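Phosphoserine aminotransferase (Bacillus alcalophilus, PDB 1W23) uses pyridoxal 5'-phosphate to catalyse the reversible transamination between phosphoserine and 3-phosphohydroxypyruvate, the second step of serine biosynthesis from 3-phosphoglycerate. Local coordinates at residues L78-K90 and W102-E115. Sequence-based numbering, arbitrary orientation. Where two conformers were deposited one is given.
Sequences LQFTMLPMNLLTK and WSEKALKEAKLLGE. With PLP (pyridoxal-5'-phosphate), chain J.
F80 is the big knob of this interface: its ring drops into the hollow formed by W102, K105, A106 and E109 on the neighbouring helix. A106 makes the floor, its CB lying over one face of the phenyl ring 4.0 Å from the centroid, a CH-pi contact, while K105 CB closes on F80 CE1. With CG swung anti to the carbonyl carbon (chi1 -63°), the ring reaches along to the cofactor, and F80 CZ comes within 3.7 Å of PLP C6. W102 CE3 meets the rim of the phenyl ring in its plane; the indole itself lies flat on the pyridine, PLP C4 sitting 3.5 Å above the centre of the indole plane. Were W102 an alanine, the pyridine would probably lose its stacking partner on that face and the F80 hollow one of its walls.

The short side chains of A106 and A110 are consistent with the 8.2 Å between the axes of the two segments, which cross at -42°; P84 CB rests on A110 CB. Further down, L113 CD1 is a bump pushed in among T81 OG1, P84 CG and M85 CG. L88, just past the end of its helix, then packs on the turn that follows helix 102-111, with CD2 against G114 CA and CD1 against E115 O.

No direct hydrogen bond crosses. Waters do the polar work: one donates to both F80 O and A106 O, while another accepts a hydrogen bond from T81 OG1 and donates to E109 O and OE1. E109 OE2 is bound by T222 of the second subunit. The chemistry is thus apolar packing with water-bridged polar atoms beside it, joining two helices of the large PLP-binding domain and carrying, at one end, F80 and W102 into the cofactor pocket.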
# COMPACT_ATOMS: atom_id res chain seq x y z
N LEU A 78 -4.20 1.88 9.84
CA LEU A 78 -4.24 3.30 9.66
C LEU A 78 -5.62 3.85 9.87
O LEU A 78 -5.79 5.00 10.34
CB LEU A 78 -3.68 3.72 8.28
CG LEU A 78 -3.45 5.22 8.12
CD1 LEU A 78 -2.41 5.80 9.08
CD2 LEU A 78 -3.06 5.52 6.68
N GLN A 79 -6.68 3.08 9.54
CA GLN A 79 -8.04 3.52 9.81
C GLN A 79 -8.30 3.67 11.31
O GLN A 79 -9.13 4.52 11.67
CB GLN A 79 -9.05 2.52 9.19
CG GLN A 79 -8.96 2.45 7.67
CD GLN A 79 -9.13 3.86 7.09
OE1 GLN A 79 -10.20 4.47 7.32
NE2 GLN A 79 -8.14 4.34 6.38
N PHE A 80 -7.63 2.92 12.15
CA PHE A 80 -7.80 3.11 13.59
C PHE A 80 -7.53 4.53 14.03
O PHE A 80 -8.17 5.03 14.95
CB PHE A 80 -6.88 2.19 14.39
CG PHE A 80 -7.11 0.68 14.23
CD1 PHE A 80 -6.11 -0.18 14.62
CD2 PHE A 80 -8.31 0.16 13.76
CE1 PHE A 80 -6.28 -1.56 14.55
CE2 PHE A 80 -8.48 -1.21 13.69
CZ PHE A 80 -7.50 -2.05 14.12
N THR A 81 -6.57 5.21 13.40
CA THR A 81 -6.30 6.64 13.70
C THR A 81 -7.04 7.58 12.76
O THR A 81 -7.54 8.64 13.19
CB THR A 81 -4.79 6.91 13.76
OG1 THR A 81 -4.62 8.24 14.34
CG2 THR A 81 -4.07 6.88 12.45
N MET A 82 -7.21 7.26 11.46
CA MET A 82 -7.87 8.17 10.55
C MET A 82 -9.30 8.42 10.95
O MET A 82 -9.79 9.53 10.84
CB MET A 82 -7.68 7.62 9.12
CG MET A 82 -8.01 8.60 8.04
SD MET A 82 -7.59 7.92 6.44
CE MET A 82 -8.31 9.07 5.29
N LEU A 83 -9.99 7.39 11.44
CA LEU A 83 -11.41 7.57 11.85
C LEU A 83 -11.55 8.61 12.94
O LEU A 83 -12.24 9.64 12.74
CB LEU A 83 -12.00 6.20 12.22
CG LEU A 83 -13.29 6.28 13.14
CD1 LEU A 83 -14.43 6.81 12.34
CD2 LEU A 83 -13.59 4.96 13.81
N PRO A 84 -10.89 8.48 14.11
CA PRO A 84 -11.05 9.56 15.12
C PRO A 84 -10.45 10.88 14.67
O PRO A 84 -10.96 11.94 15.03
CB PRO A 84 -10.36 8.96 16.35
CG PRO A 84 -9.43 7.89 15.81
CD PRO A 84 -10.19 7.33 14.67
N MET A 85 -9.39 10.86 13.86
CA MET A 85 -8.87 12.17 13.36
C MET A 85 -9.92 12.96 12.61
O MET A 85 -9.95 14.17 12.64
CB MET A 85 -7.77 12.02 12.31
CG MET A 85 -6.43 11.74 12.93
SD MET A 85 -5.20 11.63 11.64
CE MET A 85 -3.75 11.29 12.64
N ASN A 86 -10.83 12.28 11.91
CA ASN A 86 -11.86 12.93 11.15
C ASN A 86 -13.14 13.15 11.91
O ASN A 86 -13.78 14.16 11.65
CB ASN A 86 -12.14 12.15 9.85
CG ASN A 86 -11.07 12.35 8.79
OD1 ASN A 86 -11.26 13.11 7.83
ND2 ASN A 86 -9.91 11.69 8.96
N LEU A 87 -13.54 12.27 12.80
CA LEU A 87 -14.85 12.36 13.44
C LEU A 87 -14.81 12.65 14.94
O LEU A 87 -15.84 13.07 15.51
CB LEU A 87 -15.64 11.04 13.22
CG LEU A 87 -16.25 10.78 11.85
CD1 LEU A 87 -17.06 9.48 11.95
CD2 LEU A 87 -17.07 11.98 11.34
N LEU A 88 -13.71 12.42 15.62
CA LEU A 88 -13.69 12.63 17.09
C LEU A 88 -13.34 14.06 17.37
O LEU A 88 -12.18 14.43 17.57
CB LEU A 88 -12.72 11.60 17.70
CG LEU A 88 -12.65 11.62 19.24
CD1 LEU A 88 -14.02 11.57 19.87
CD2 LEU A 88 -11.80 10.48 19.78
N THR A 89 -14.34 14.91 17.40
CA THR A 89 -14.17 16.36 17.57
C THR A 89 -14.27 16.72 19.03
O THR A 89 -14.74 15.95 19.90
CB THR A 89 -15.26 17.13 16.81
OG1 THR A 89 -16.52 16.74 17.32
CG2 THR A 89 -15.26 16.82 15.34
N LYS A 90 -13.82 17.92 19.38
CA LYS A 90 -13.88 18.38 20.75
C LYS A 90 -15.29 18.31 21.30
O LYS A 90 -16.28 18.73 20.67
CB LYS A 90 -13.43 19.84 20.80
CG LYS A 90 -13.30 20.41 22.18
CD LYS A 90 -12.66 21.81 22.09
CE LYS A 90 -12.77 22.45 23.46
NZ LYS A 90 -12.11 23.79 23.48
N TRP A 102 -8.28 -6.77 18.28
CA TRP A 102 -8.40 -5.73 17.27
C TRP A 102 -9.30 -4.60 17.74
O TRP A 102 -9.04 -3.42 17.40
CB TRP A 102 -8.87 -6.32 15.91
CG TRP A 102 -7.76 -7.20 15.33
CD1 TRP A 102 -7.80 -8.53 15.10
CD2 TRP A 102 -6.45 -6.75 14.95
NE1 TRP A 102 -6.61 -8.95 14.58
CE2 TRP A 102 -5.76 -7.89 14.48
CE3 TRP A 102 -5.79 -5.52 14.93
CZ2 TRP A 102 -4.45 -7.80 14.02
CZ3 TRP A 102 -4.49 -5.43 14.49
CH2 TRP A 102 -3.85 -6.59 14.04
N SER A 103 -10.34 -4.88 18.52
CA SER A 103 -11.14 -3.80 19.09
C SER A 103 -10.29 -2.90 20.01
O SER A 103 -10.39 -1.68 20.00
CB SER A 103 -12.29 -4.33 19.93
OG SER A 103 -13.13 -5.27 19.26
N GLU A 104 -9.45 -3.56 20.85
CA GLU A 104 -8.57 -2.84 21.76
C GLU A 104 -7.61 -1.93 20.99
O GLU A 104 -7.36 -0.78 21.40
CB GLU A 104 -7.78 -3.79 22.63
CG GLU A 104 -8.62 -4.58 23.58
CD GLU A 104 -7.87 -5.60 24.43
OE1 GLU A 104 -8.46 -6.20 25.33
OE2 GLU A 104 -6.65 -5.80 24.19
N LYS A 105 -7.05 -2.41 19.88
CA LYS A 105 -6.09 -1.60 19.12
C LYS A 105 -6.78 -0.39 18.54
O LYS A 105 -6.19 0.71 18.45
CB LYS A 105 -5.41 -2.49 18.09
CG LYS A 105 -4.22 -3.31 18.61
CD LYS A 105 -3.90 -4.49 17.70
CE LYS A 105 -2.59 -4.37 16.97
NZ LYS A 105 -1.43 -4.55 17.88
N ALA A 106 -8.04 -0.52 18.10
CA ALA A 106 -8.79 0.61 17.58
C ALA A 106 -9.03 1.66 18.68
O ALA A 106 -8.83 2.86 18.50
CB ALA A 106 -10.10 0.17 16.92
N LEU A 107 -9.47 1.18 19.85
CA LEU A 107 -9.71 2.08 21.00
C LEU A 107 -8.47 2.85 21.33
O LEU A 107 -8.54 4.06 21.61
CB LEU A 107 -10.22 1.24 22.17
CG LEU A 107 -10.31 1.97 23.50
CD1 LEU A 107 -11.30 3.12 23.47
CD2 LEU A 107 -10.68 1.01 24.62
N LYS A 108 -7.33 2.18 21.37
CA LYS A 108 -6.05 2.78 21.78
C LYS A 108 -5.77 4.02 20.93
O LYS A 108 -5.31 5.05 21.43
CB LYS A 108 -4.93 1.77 21.70
CG LYS A 108 -3.53 2.28 21.90
CD LYS A 108 -2.47 1.21 21.67
CE LYS A 108 -1.03 1.69 21.63
NZ LYS A 108 -0.60 2.41 22.86
N GLU A 109 -5.99 3.92 19.60
CA GLU A 109 -5.66 5.05 18.75
C GLU A 109 -6.60 6.21 18.98
O GLU A 109 -6.19 7.38 18.91
CB GLU A 109 -5.65 4.63 17.28
CG GLU A 109 -4.58 3.63 16.95
CD GLU A 109 -3.20 4.04 17.42
OE1 GLU A 109 -2.77 5.18 17.08
OE2 GLU A 109 -2.55 3.22 18.10
N ALA A 110 -7.88 5.95 19.24
CA ALA A 110 -8.79 7.03 19.55
C ALA A 110 -8.44 7.74 20.84
O ALA A 110 -8.58 8.97 20.93
CB ALA A 110 -10.24 6.53 19.57
N LYS A 111 -7.93 7.03 21.84
CA LYS A 111 -7.57 7.61 23.13
C LYS A 111 -6.48 8.62 22.96
O LYS A 111 -6.42 9.60 23.76
CB LYS A 111 -7.04 6.54 24.06
CG LYS A 111 -8.05 5.64 24.64
CD LYS A 111 -7.49 4.94 25.89
CE LYS A 111 -8.53 4.19 26.61
NZ LYS A 111 -8.32 3.04 27.48
N LEU A 112 -5.61 8.49 21.96
CA LEU A 112 -4.61 9.50 21.71
C LEU A 112 -5.18 10.81 21.19
O LEU A 112 -4.52 11.88 21.28
CB LEU A 112 -3.55 8.98 20.68
CG LEU A 112 -2.72 7.77 21.13
CD1 LEU A 112 -1.77 7.16 20.06
CD2 LEU A 112 -1.95 8.15 22.41
N LEU A 113 -6.36 10.77 20.65
CA LEU A 113 -6.91 11.93 19.95
C LEU A 113 -8.09 12.59 20.63
O LEU A 113 -8.49 13.71 20.32
CB LEU A 113 -7.30 11.50 18.55
CG LEU A 113 -6.10 11.04 17.72
CD1 LEU A 113 -6.61 10.42 16.43
CD2 LEU A 113 -5.11 12.18 17.44
N GLY A 114 -8.75 11.93 21.57
CA GLY A 114 -9.88 12.56 22.24
C GLY A 114 -10.49 11.62 23.27
O GLY A 114 -9.88 10.62 23.65
N GLU A 115 -11.66 12.01 23.75
CA GLU A 115 -12.34 11.23 24.79
C GLU A 115 -12.90 9.95 24.18
O GLU A 115 -13.43 9.98 23.07
CB GLU A 115 -13.49 12.03 25.41
CG GLU A 115 -14.14 11.38 26.58
CD GLU A 115 -15.11 12.16 27.42
OE1 GLU A 115 -15.43 13.34 27.10
OE2 GLU A 115 -15.56 11.55 28.45
N1 PLP J . -8.62 -5.53 12.19
C2 PLP J . -8.88 -6.88 12.05
C2A PLP J . -10.23 -7.34 12.48
C3 PLP J . -7.92 -7.72 11.53
O3 PLP J . -8.18 -9.00 11.38
C4 PLP J . -6.63 -7.19 11.16
C4A PLP J . -5.63 -8.10 10.54
C5 PLP J . -6.41 -5.81 11.30
C6 PLP J . -7.41 -5.02 11.84
C5A PLP J . -5.10 -5.16 10.97
O4P PLP J . -5.02 -4.97 9.51
P PLP J . -3.66 -4.36 8.85
O1P PLP J . -2.56 -5.32 9.17
O2P PLP J . -3.44 -3.00 9.50
O3P PLP J . -4.06 -4.25 7.39
O HOH W 1 -10.33 3.72 16.16
O HOH W 2 -4.09 7.67 16.98
O HOH W 3 -11.26 15.15 20.14
O HOH W 4 -12.92 14.23 22.32